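Local coordinates for glucose import ATP-binding protein GlcV (Sulfolobus solfataricus, PDB 1OXU) that hydrolyses ATP to power glucose uptake, as the energy-coupling subunit of the GlcSTUV ABC transporter, at residues S10-K15 / V56-E61; T46-I51 / L195-D200; P159-L164 / G191-V196. All coordinates share one frame; numbering follows the deposited sequence.

All three contacts lie in the ABC-ATPase domain and run from its antiparallel sheet to its mainly parallel core sheet. Interaction 1 ties strand 4-13 to the loop after helix 44-52; interaction 2 sets that helix on strand 193-198; interaction 3 pairs this strand with its neighbour 161-165. The centres of interactions 1 and 2 lie about 16 Å apart, those of 2 and 3 about 11 Å, and those of 1 and 3 about 23 Å. Along the chain interactions 1 and 2 interleave, and 2 and 3 end on the same strand, sharing Leu195 and Val196. Interactions 1 and 2 both touch ADP: Phe13 of strand 4-13 lies over the adenine, and Thr46 of helix 44-52 binds the alpha-phosphate.

Interaction 1: S10-K15 / V56-E61; sequences SKVFKK and VPSTGE. With ADP (adenosine-5'-diphosphate), chain B.
Ser10 pairs with a classic beta bulge formed by Ser58 and Thr59. Ser10 N donates nearly straight to Thr59 O (3.0 Å, 172°), while Ser10 O accepts from Ser58 N at 2.8 Å and more weakly from Thr59 N. Ser10 CB packs on Thr59 OG1, and one water bridges the two hydroxyls; Ser10 OG is also bonded to Asn23 N. The Lys11 side chain bends at chi2 (68°), which brings Lys11 CD alongside Val56 O (3.5 Å) and Ser58 OG and leads NZ to a salt bridge with Asp55. A second water joins NZ to Ser58 OG. Ser58 OG accepts from Val12 N at 2.9 Å, a side chain taking up a backbone N-H just beyond the bulge. Phe13 turns to the nucleotide: its ring lies over the adenine, ADP C5 standing 3.4 Å above the ring centre, and CD1 comes within 3.3 Å of ADP C4. A serine here would probably leave the adenine without this stacking face and free to shift. Strand 18-28 flanks strand 4-13, and helix 44-52 packs on strand 4-13 through Thr46 and Ile50, which touch Lys11; Pro57 touches both Ile50 and Ala70 of strand 67-71.

Interaction 2: T46-I51 / L195-D200; sequences TFMRII and LVVSHD. With ADP (adenosine-5'-diphosphate), chain B.
Met48 reaches from helix 44-52 to Leu195 and Val197, two residues pointing to the same face of strand 193-198. Its CB leaves the helix toward the strand, and Met48 CG, anti to the carbonyl carbon (chi1 -69°), meets both methyls of Val197; the approach to Val197 CG2, 3.5 Å, is tighter than usual for two carbons. The chain then bends at chi2, carrying Met48 SD to Leu195, where it lies 3.4 Å from CG, and also against Val197 CG1. The approach of Met48 SD to Leu195 CD2, at 3.1 Å, is unusually short and its exact value doubtful. A further bend at chi3 sets Met48 CE beside Leu195 O at 3.5 Å. The sulfur thus touches both strand side chains, which meet Met48 tip to tip. Leu195 CD2 also takes Phe47 CE2 at 3.7 Å, approaching the ring obliquely, and lies near Ile51 CG1, which itself rests over one face of the Phe47 ring, toward its rim. No hydrogen bond crosses this apolar layer. The short helix and strand segments run nearly antiparallel, at 159°, with axes 9.9 Å apart. At the start of the helical segment, Thr46 grips one alpha-phosphate oxygen twice, N to ADP O1A at 2.9 Å and OG1 to the same O1A at 2.8 Å. At the end of the strand, Ser198 OG accepts from Asp200 N in an ST turn, and Asp200 caps the next helix through OD1 to Ala202 N. This is the P-loop NTPase core: a Walker A helix, its phosphate-binding end on ADP, packed on the central, mainly parallel sheet.

Interaction 3: P159-L164 / G191-V196; sequences PSLLLL and GVTLLV
A right-handed beta-alpha-beta crossover, strand 161-165, helix 174-190 and strand 193-198, makes these two strands parallel neighbours in the central sheet of the nucleotide-binding domain. Four backbone bonds alternate along them. Thr193 N donates to Ser160 O; then Leu162 N meets Thr193 O, Leu195 N meets Leu162 O (3.1 Å, 173°) and Leu164 N meets Leu195 O. The short segments diverge by only 12°, with axes 4.8 Å apart. On one face, Leu161 crosses Thr193 obliquely and lays CD1 against Thr193 CG2 at 3.7 Å. Farther along, Leu163 CG, turned away from its own carbonyl carbon (chi1 -50°), brings Leu163 CD2 over to Leu195 CB at 3.9 Å. The other face is lined by leucine and valine side chains. Leu162 and Leu194 extend alongside each other in a common direction, and Leu194 CD1 reaches both Leu162 CD2 and, at 3.7 Å, Leu164 CD2. Leu164 CB meets Val196 CG2 at 4.0 Å, while Val192 CG2 touches Leu162 CB at the start of the pairing. The buried Thr193 OG1 is bonded to Val2 O and also to Gly31 N. Helix 44-52 covers the face of Leu161, Leu163 and Leu195; on the face of Leu162, Leu164 and Leu194, helix 143-155 packs on Leu162 and helix 174-190 on the other two. Strands 84-87 and 33-37 continue the sheet on either side of the pair.

Interaction 1: S10-K15 / V56-E61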
loop_
_atom_site.group_PDB
_atom_site.type_symbol
_atom_site.label_atom_id
_atom_site.label_comp_id
_atom_site.label_asym_id
_atom_site.label_seq_id
_atom_site.Cartn_x
_atom_site.Cartn_y
_atom_site.Cartn_z
ATOM N N SER A 10 -0.435 15.691 -13.874
ATOM C CA SER A 10 -1.811 15.326 -14.180
ATOM C C SER A 10 -1.824 14.470 -15.440
ATOM O O SER A 10 -0.934 14.579 -16.279
ATOM C CB SER A 10 -2.677 16.574 -14.403
ATOM O OG SER A 10 -2.941 17.252 -13.190
ATOM N N LYS A 11 -2.833 13.617 -15.574
ATOM C CA LYS A 11 -2.958 12.758 -16.748
ATOM C C LYS A 11 -4.424 12.564 -17.089
ATOM O O LYS A 11 -5.208 12.130 -16.249
ATOM C CB LYS A 11 -2.303 11.396 -16.507
ATOM C CG LYS A 11 -2.521 10.401 -17.651
ATOM C CD LYS A 11 -1.779 10.829 -18.908
ATOM C CE LYS A 11 -2.056 9.889 -20.076
ATOM N NZ LYS A 11 -1.291 10.274 -21.302
ATOM N N VAL A 12 -4.804 12.903 -18.316
ATOM C CA VAL A 12 -6.198 12.754 -18.714
ATOM C C VAL A 12 -6.364 11.701 -19.804
ATOM O O VAL A 12 -5.438 11.434 -20.555
ATOM C CB VAL A 12 -6.814 14.098 -19.178
ATOM C CG1 VAL A 12 -6.707 15.147 -18.069
ATOM C CG2 VAL A 12 -6.150 14.594 -20.468
ATOM N N PHE A 13 -7.544 11.091 -19.853
ATOM C CA PHE A 13 -7.886 10.122 -20.885
ATOM C C PHE A 13 -9.233 10.530 -21.471
ATOM O O PHE A 13 -9.880 11.453 -20.972
ATOM C CB PHE A 13 -7.969 8.697 -20.322
ATOM C CG PHE A 13 -6.635 8.101 -19.956
ATOM C CD1 PHE A 13 -6.314 7.846 -18.626
ATOM C CD2 PHE A 13 -5.703 7.787 -20.940
ATOM C CE1 PHE A 13 -5.081 7.293 -18.280
ATOM C CE2 PHE A 13 -4.461 7.239 -20.608
ATOM C CZ PHE A 13 -4.147 6.991 -19.279
ATOM N N LYS A 14 -9.652 9.837 -22.523
ATOM C CA LYS A 14 -10.911 10.138 -23.199
ATOM C C LYS A 14 -11.032 11.614 -23.580
ATOM O O LYS A 14 -12.048 12.245 -23.314
ATOM C CB LYS A 14 -12.117 9.697 -22.355
ATOM C CG LYS A 14 -12.176 8.189 -22.088
ATOM C CD LYS A 14 -13.561 7.726 -21.645
ATOM C CE LYS A 14 -13.532 6.315 -21.043
ATOM N NZ LYS A 14 -12.850 5.313 -21.915
ATOM N N LYS A 15 -9.984 12.154 -24.196
ATOM C CA LYS A 15 -9.983 13.536 -24.673
ATOM C C LYS A 15 -10.286 14.559 -23.583
ATOM O O LYS A 15 -10.857 15.618 -23.862
ATOM C CB LYS A 15 -10.979 13.696 -25.830
ATOM C CG LYS A 15 -10.783 12.684 -26.944
ATOM C CD LYS A 15 -11.637 13.008 -28.157
ATOM C CE LYS A 15 -11.381 12.021 -29.288
ATOM N NZ LYS A 15 -12.181 12.350 -30.504
ATOM N N VAL A 56 3.431 9.744 -20.518
ATOM C CA VAL A 56 3.900 11.039 -20.049
ATOM C C VAL A 56 2.762 11.794 -19.382
ATOM O O VAL A 56 1.596 11.498 -19.621
ATOM C CB VAL A 56 4.412 11.914 -21.210
ATOM C CG1 VAL A 56 5.687 11.337 -21.800
ATOM C CG2 VAL A 56 3.326 12.075 -22.282
ATOM N N PRO A 57 3.104 12.773 -18.553
ATOM C CA PRO A 57 2.094 13.628 -17.924
ATOM C C PRO A 57 1.403 14.471 -18.998
ATOM O O PRO A 57 2.062 14.874 -19.959
ATOM C CB PRO A 57 2.929 14.557 -17.025
ATOM C CG PRO A 57 4.270 13.908 -16.904
ATOM C CD PRO A 57 4.475 13.139 -18.163
ATOM N N SER A 58 0.104 14.713 -18.862
ATOM C CA SER A 58 -0.596 15.624 -19.770
ATOM C C SER A 58 -0.124 17.038 -19.435
ATOM O O SER A 58 0.158 17.841 -20.319
ATOM C CB SER A 58 -2.112 15.514 -19.596
ATOM O OG SER A 58 -2.543 14.172 -19.696
ATOM N N THR A 59 -0.034 17.327 -18.140
ATOM C CA THR A 59 0.535 18.584 -17.655
ATOM C C THR A 59 1.428 18.265 -16.464
ATOM O O THR A 59 1.229 17.256 -15.793
ATOM C CB THR A 59 -0.566 19.583 -17.226
ATOM O OG1 THR A 59 -1.463 18.938 -16.316
ATOM C CG2 THR A 59 -1.453 19.966 -18.414
ATOM N N GLY A 60 2.397 19.129 -16.186
ATOM C CA GLY A 60 3.303 18.905 -15.073
ATOM C C GLY A 60 4.615 18.314 -15.562
ATOM O O GLY A 60 4.750 18.027 -16.746
ATOM N N GLU A 61 5.562 18.108 -14.648
ATOM C CA GLU A 61 6.900 17.625 -15.005
ATOM C C GLU A 61 7.429 16.514 -14.095
ATOM O O GLU A 61 7.000 16.369 -12.948
ATOM C CB GLU A 61 7.900 18.793 -14.988
ATOM C CG GLU A 61 7.513 19.979 -15.866
ATOM C CD GLU A 61 8.693 20.875 -16.206
ATOM O OE1 GLU A 61 9.405 21.315 -15.276
ATOM O OE2 GLU A 61 8.911 21.145 -17.407
HETATM P PB ADP B . -5.348 1.505 -10.978
HETATM O O1B ADP B . -5.145 2.179 -9.685
HETATM O O2B ADP B . -4.044 0.841 -11.430
HETATM O O3B ADP B . -6.430 0.418 -10.827
HETATM P PA ADP B . -5.349 2.966 -13.490
HETATM O O1A ADP B . -4.129 3.817 -13.394
HETATM O O2A ADP B . -5.119 1.725 -14.359
HETATM O O3A ADP B . -5.893 2.634 -12.006
HETATM O "O5'" ADP B . -6.539 3.827 -14.134
HETATM C "C5'" ADP B . -6.974 5.046 -13.575
HETATM C "C4'" ADP B . -8.121 5.606 -14.408
HETATM O "O4'" ADP B . -7.654 5.950 -15.706
HETATM C "C3'" ADP B . -9.214 4.569 -14.589
HETATM O "O3'" ADP B . -10.457 5.234 -14.645
HETATM C "C2'" ADP B . -8.907 3.979 -15.946
HETATM O "O2'" ADP B . -10.082 3.542 -16.583
HETATM C "C1'" ADP B . -8.304 5.162 -16.681
HETATM N N9 ADP B . -7.343 4.705 -17.686
HETATM C C8 ADP B . -6.119 4.126 -17.467
HETATM N N7 ADP B . -5.560 3.857 -18.669
HETATM C C5 ADP B . -6.407 4.256 -19.641
HETATM C C6 ADP B . -6.335 4.214 -21.028
HETATM N N6 ADP B . -5.165 4.036 -21.641
HETATM N N1 ADP B . -7.393 4.711 -21.752
HETATM C C2 ADP B . -8.506 5.239 -21.129
HETATM N N3 ADP B . -8.571 5.272 -19.757
HETATM C C4 ADP B . -7.536 4.792 -19.031
HETATM O O HOH W 1 -0.908 19.353 -13.601
HETATM O O HOH W 2 -2.134 13.211 -22.382
#

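Interaction 2: T46-I51 / L195-D200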
loop_
_atom_site.group_PDB
_atom_site.type_symbol
_atom_site.label_atom_id
_atom_site.label_comp_id
_atom_site.label_asym_id
_atom_site.label_seq_id
_atom_site.Cartn_x
_atom_site.Cartn_y
_atom_site.Cartn_z
ATOM N N THR A 46 -1.336 4.062 -13.957
ATOM C CA THR A 46 -1.054 5.240 -14.771
ATOM C C THR A 46 0.187 5.941 -14.224
ATOM O O THR A 46 1.080 6.342 -14.979
ATOM C CB THR A 46 -2.247 6.210 -14.774
ATOM O OG1 THR A 46 -3.381 5.580 -15.392
ATOM C CG2 THR A 46 -1.956 7.399 -15.693
ATOM N N PHE A 47 0.233 6.090 -12.905
ATOM C CA PHE A 47 1.357 6.748 -12.238
ATOM C C PHE A 47 2.659 6.001 -12.530
ATOM O O PHE A 47 3.647 6.596 -12.953
ATOM C CB PHE A 47 1.093 6.832 -10.725
ATOM C CG PHE A 47 2.224 7.428 -9.932
ATOM C CD1 PHE A 47 2.444 8.798 -9.927
ATOM C CD2 PHE A 47 3.059 6.618 -9.180
ATOM C CE1 PHE A 47 3.475 9.349 -9.193
ATOM C CE2 PHE A 47 4.093 7.162 -8.437
ATOM C CZ PHE A 47 4.304 8.531 -8.445
ATOM N N MET A 48 2.648 4.687 -12.318
ATOM C CA MET A 48 3.852 3.889 -12.523
ATOM C C MET A 48 4.329 3.935 -13.978
ATOM O O MET A 48 5.516 3.979 -14.270
ATOM C CB MET A 48 3.543 2.446 -12.122
ATOM C CG MET A 48 3.344 2.287 -10.613
ATOM S SD MET A 48 4.863 2.564 -9.692
ATOM C CE MET A 48 5.422 0.856 -9.618
ATOM N N ARG A 49 3.397 3.943 -14.926
ATOM C CA ARG A 49 3.754 4.016 -16.337
ATOM C C ARG A 49 4.455 5.338 -16.658
ATOM O O ARG A 49 5.395 5.378 -17.464
ATOM C CB ARG A 49 2.520 3.789 -17.228
ATOM C CG ARG A 49 2.037 2.326 -17.237
ATOM C CD ARG A 49 0.738 2.065 -18.008
ATOM N NE ARG A 49 0.800 2.464 -19.412
ATOM C CZ ARG A 49 1.347 1.735 -20.379
ATOM N NH1 ARG A 49 1.900 0.561 -20.105
ATOM N NH2 ARG A 49 1.346 2.183 -21.627
ATOM N N ILE A 50 4.010 6.414 -16.017
ATOM C CA ILE A 50 4.637 7.724 -16.219
ATOM C C ILE A 50 6.051 7.735 -15.623
ATOM O O ILE A 50 6.985 8.290 -16.212
ATOM C CB ILE A 50 3.758 8.855 -15.639
ATOM C CG1 ILE A 50 2.549 9.101 -16.560
ATOM C CG2 ILE A 50 4.570 10.158 -15.494
ATOM C CD1 ILE A 50 1.481 10.023 -15.973
ATOM N N ILE A 51 6.218 7.103 -14.466
ATOM C CA ILE A 51 7.544 7.026 -13.863
ATOM C C ILE A 51 8.478 6.207 -14.758
ATOM O O ILE A 51 9.651 6.538 -14.919
ATOM C CB ILE A 51 7.502 6.388 -12.468
ATOM C CG1 ILE A 51 6.615 7.194 -11.509
ATOM C CG2 ILE A 51 8.930 6.256 -11.919
ATOM C CD1 ILE A 51 7.033 8.645 -11.347
ATOM N N LEU A 195 9.849 1.647 -5.785
ATOM C CA LEU A 195 8.466 2.101 -5.761
ATOM C C LEU A 195 7.554 0.911 -5.991
ATOM O O LEU A 195 7.649 0.227 -7.005
ATOM C CB LEU A 195 8.223 3.173 -6.819
ATOM C CG LEU A 195 6.772 3.605 -7.072
ATOM C CD1 LEU A 195 6.123 4.175 -5.812
ATOM C CD2 LEU A 195 6.707 4.622 -8.205
ATOM N N VAL A 196 6.691 0.638 -5.024
ATOM C CA VAL A 196 5.735 -0.443 -5.169
ATOM C C VAL A 196 4.328 0.127 -5.028
ATOM O O VAL A 196 4.057 0.909 -4.119
ATOM C CB VAL A 196 5.981 -1.568 -4.135
ATOM C CG1 VAL A 196 6.088 -1.000 -2.735
ATOM C CG2 VAL A 196 4.876 -2.608 -4.203
ATOM N N VAL A 197 3.442 -0.226 -5.949
ATOM C CA VAL A 197 2.051 0.223 -5.840
ATOM C C VAL A 197 1.120 -0.959 -5.644
ATOM O O VAL A 197 1.330 -2.025 -6.228
ATOM C CB VAL A 197 1.613 1.114 -7.027
ATOM C CG1 VAL A 197 2.519 2.334 -7.115
ATOM C CG2 VAL A 197 1.620 0.345 -8.329
ATOM N N SER A 198 0.109 -0.780 -4.797
ATOM C CA SER A 198 -0.829 -1.850 -4.508
ATOM C C SER A 198 -2.147 -1.368 -3.903
ATOM O O SER A 198 -2.237 -0.268 -3.366
ATOM C CB SER A 198 -0.186 -2.845 -3.538
ATOM O OG SER A 198 -1.162 -3.737 -3.020
ATOM N N HIS A 199 -3.163 -2.221 -3.985
ATOM C CA HIS A 199 -4.438 -1.976 -3.322
ATOM C C HIS A 199 -4.435 -2.712 -1.978
ATOM O O HIS A 199 -5.412 -2.664 -1.233
ATOM C CB HIS A 199 -5.583 -2.508 -4.176
ATOM C CG HIS A 199 -5.564 -3.996 -4.331
ATOM N ND1 HIS A 199 -4.835 -4.631 -5.313
ATOM C CD2 HIS A 199 -6.155 -4.975 -3.607
ATOM C CE1 HIS A 199 -4.991 -5.939 -5.198
ATOM N NE2 HIS A 199 -5.787 -6.174 -4.170
ATOM N N ASP A 200 -3.334 -3.397 -1.674
ATOM C CA ASP A 200 -3.247 -4.192 -0.448
ATOM C C ASP A 200 -2.352 -3.560 0.616
ATOM O O ASP A 200 -1.132 -3.483 0.457
ATOM C CB ASP A 200 -2.742 -5.593 -0.779
ATOM C CG ASP A 200 -2.965 -6.570 0.352
ATOM O OD1 ASP A 200 -2.982 -6.141 1.527
ATOM O OD2 ASP A 200 -3.143 -7.783 0.155
HETATM P PB ADP B . -5.348 1.505 -10.978
HETATM O O1B ADP B . -5.145 2.179 -9.685
HETATM O O2B ADP B . -4.044 0.841 -11.430
HETATM O O3B ADP B . -6.430 0.418 -10.827
HETATM P PA ADP B . -5.349 2.966 -13.490
HETATM O O1A ADP B . -4.129 3.817 -13.394
HETATM O O2A ADP B . -5.119 1.725 -14.359
HETATM O O3A ADP B . -5.893 2.634 -12.006
HETATM O "O5'" ADP B . -6.539 3.827 -14.134
HETATM C "C5'" ADP B . -6.974 5.046 -13.575
HETATM C "C4'" ADP B . -8.121 5.606 -14.408
HETATM O "O4'" ADP B . -7.654 5.950 -15.706
HETATM C "C3'" ADP B . -9.214 4.569 -14.589
HETATM O "O3'" ADP B . -10.457 5.234 -14.645
HETATM C "C2'" ADP B . -8.907 3.979 -15.946
HETATM O "O2'" ADP B . -10.082 3.542 -16.583
HETATM C "C1'" ADP B . -8.304 5.162 -16.681
HETATM N N9 ADP B . -7.343 4.705 -17.686
HETATM C C8 ADP B . -6.119 4.126 -17.467
HETATM N N7 ADP B . -5.560 3.857 -18.669
HETATM C C5 ADP B . -6.407 4.256 -19.641
HETATM C C6 ADP B . -6.335 4.214 -21.028
HETATM N N6 ADP B . -5.165 4.036 -21.641
HETATM N N1 ADP B . -7.393 4.711 -21.752
HETATM C C2 ADP B . -8.506 5.239 -21.129
HETATM N N3 ADP B . -8.571 5.272 -19.757
HETATM C C4 ADP B . -7.536 4.792 -19.031
#

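Interaction 3: P159-L164 / G191-V196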
loop_
_atom_site.group_PDB
_atom_site.type_symbol
_atom_site.label_atom_id
_atom_site.label_comp_id
_atom_site.label_asym_id
_atom_site.label_seq_id
_atom_site.Cartn_x
_atom_site.Cartn_y
_atom_site.Cartn_z
ATOM N N PRO A 159 19.779 -1.354 -13.038
ATOM C CA PRO A 159 18.997 -0.115 -12.908
ATOM C C PRO A 159 19.213 0.585 -11.571
ATOM O O PRO A 159 19.724 -0.034 -10.639
ATOM C CB PRO A 159 17.556 -0.606 -12.968
ATOM C CG PRO A 159 17.626 -2.003 -12.415
ATOM C CD PRO A 159 18.952 -2.563 -12.885
ATOM N N SER A 160 18.816 1.854 -11.489
ATOM C CA SER A 160 18.875 2.629 -10.251
ATOM C C SER A 160 17.508 2.614 -9.550
ATOM O O SER A 160 17.394 2.922 -8.361
ATOM C CB SER A 160 19.231 4.085 -10.556
ATOM O OG SER A 160 20.436 4.195 -11.283
ATOM N N LEU A 161 16.474 2.274 -10.314
ATOM C CA LEU A 161 15.097 2.276 -9.829
ATOM C C LEU A 161 14.364 0.979 -10.166
ATOM O O LEU A 161 14.407 0.504 -11.300
ATOM C CB LEU A 161 14.344 3.461 -10.447
ATOM C CG LEU A 161 12.827 3.602 -10.263
ATOM C CD1 LEU A 161 12.447 3.727 -8.785
ATOM C CD2 LEU A 161 12.320 4.814 -11.059
ATOM N N LEU A 162 13.686 0.409 -9.180
ATOM C CA LEU A 162 12.883 -0.785 -9.420
ATOM C C LEU A 162 11.411 -0.472 -9.171
ATOM O O LEU A 162 11.050 0.041 -8.108
ATOM C CB LEU A 162 13.353 -1.942 -8.542
ATOM C CG LEU A 162 12.553 -3.240 -8.621
ATOM C CD1 LEU A 162 12.806 -3.948 -9.947
ATOM C CD2 LEU A 162 12.913 -4.140 -7.457
ATOM N N LEU A 163 10.565 -0.779 -10.152
ATOM C CA LEU A 163 9.130 -0.504 -10.067
ATOM C C LEU A 163 8.306 -1.783 -9.983
ATOM O O LEU A 163 8.421 -2.665 -10.830
ATOM C CB LEU A 163 8.659 0.316 -11.279
ATOM C CG LEU A 163 9.480 1.560 -11.614
ATOM C CD1 LEU A 163 9.025 2.178 -12.945
ATOM C CD2 LEU A 163 9.426 2.571 -10.467
ATOM N N LEU A 164 7.465 -1.870 -8.961
ATOM C CA LEU A 164 6.609 -3.032 -8.760
ATOM C C LEU A 164 5.153 -2.624 -8.775
ATOM O O LEU A 164 4.709 -1.852 -7.934
ATOM C CB LEU A 164 6.929 -3.712 -7.429
ATOM C CG LEU A 164 8.160 -4.612 -7.389
ATOM C CD1 LEU A 164 9.207 -4.155 -8.382
ATOM C CD2 LEU A 164 8.731 -4.691 -5.979
ATOM N N GLY A 191 20.769 -1.447 -3.464
ATOM C CA GLY A 191 20.632 -0.041 -3.126
ATOM C C GLY A 191 19.689 0.732 -4.034
ATOM O O GLY A 191 19.696 1.955 -4.041
ATOM N N VAL A 192 18.864 0.032 -4.804
ATOM C CA VAL A 192 17.980 0.730 -5.721
ATOM C C VAL A 192 16.881 1.504 -5.009
ATOM O O VAL A 192 16.455 1.147 -3.911
ATOM C CB VAL A 192 17.311 -0.238 -6.716
ATOM C CG1 VAL A 192 18.362 -0.921 -7.585
ATOM C CG2 VAL A 192 16.453 -1.269 -5.975
ATOM N N THR A 193 16.433 2.578 -5.641
ATOM C CA THR A 193 15.263 3.242 -5.184
ATOM C C THR A 193 14.130 2.329 -5.515
ATOM O O THR A 193 14.108 1.671 -6.547
ATOM C CB THR A 193 15.121 4.553 -5.959
ATOM O OG1 THR A 193 16.177 5.437 -5.575
ATOM C CG2 THR A 193 13.779 5.213 -5.630
ATOM N N LEU A 194 13.136 2.197 -4.638
ATOM C CA LEU A 194 12.048 1.249 -4.873
ATOM C C LEU A 194 10.653 1.861 -4.757
ATOM O O LEU A 194 10.307 2.508 -3.766
ATOM C CB LEU A 194 12.175 0.031 -3.935
ATOM C CG LEU A 194 10.969 -0.909 -3.802
ATOM C CD1 LEU A 194 10.764 -1.724 -5.062
ATOM C CD2 LEU A 194 11.131 -1.835 -2.601
ATOM N N LEU A 195 9.849 1.647 -5.785
ATOM C CA LEU A 195 8.466 2.101 -5.761
ATOM C C LEU A 195 7.554 0.911 -5.991
ATOM O O LEU A 195 7.649 0.227 -7.005
ATOM C CB LEU A 195 8.223 3.173 -6.819
ATOM C CG LEU A 195 6.772 3.605 -7.072
ATOM C CD1 LEU A 195 6.123 4.175 -5.812
ATOM C CD2 LEU A 195 6.707 4.622 -8.205
ATOM N N VAL A 196 6.691 0.638 -5.024
ATOM C CA VAL A 196 5.735 -0.443 -5.169
ATOM C C VAL A 196 4.328 0.127 -5.028
ATOM O O VAL A 196 4.057 0.909 -4.119
ATOM C CB VAL A 196 5.981 -1.568 -4.135
ATOM C CG1 VAL A 196 6.088 -1.000 -2.735
ATOM C CG2 VAL A 196 4.876 -2.608 -4.203
#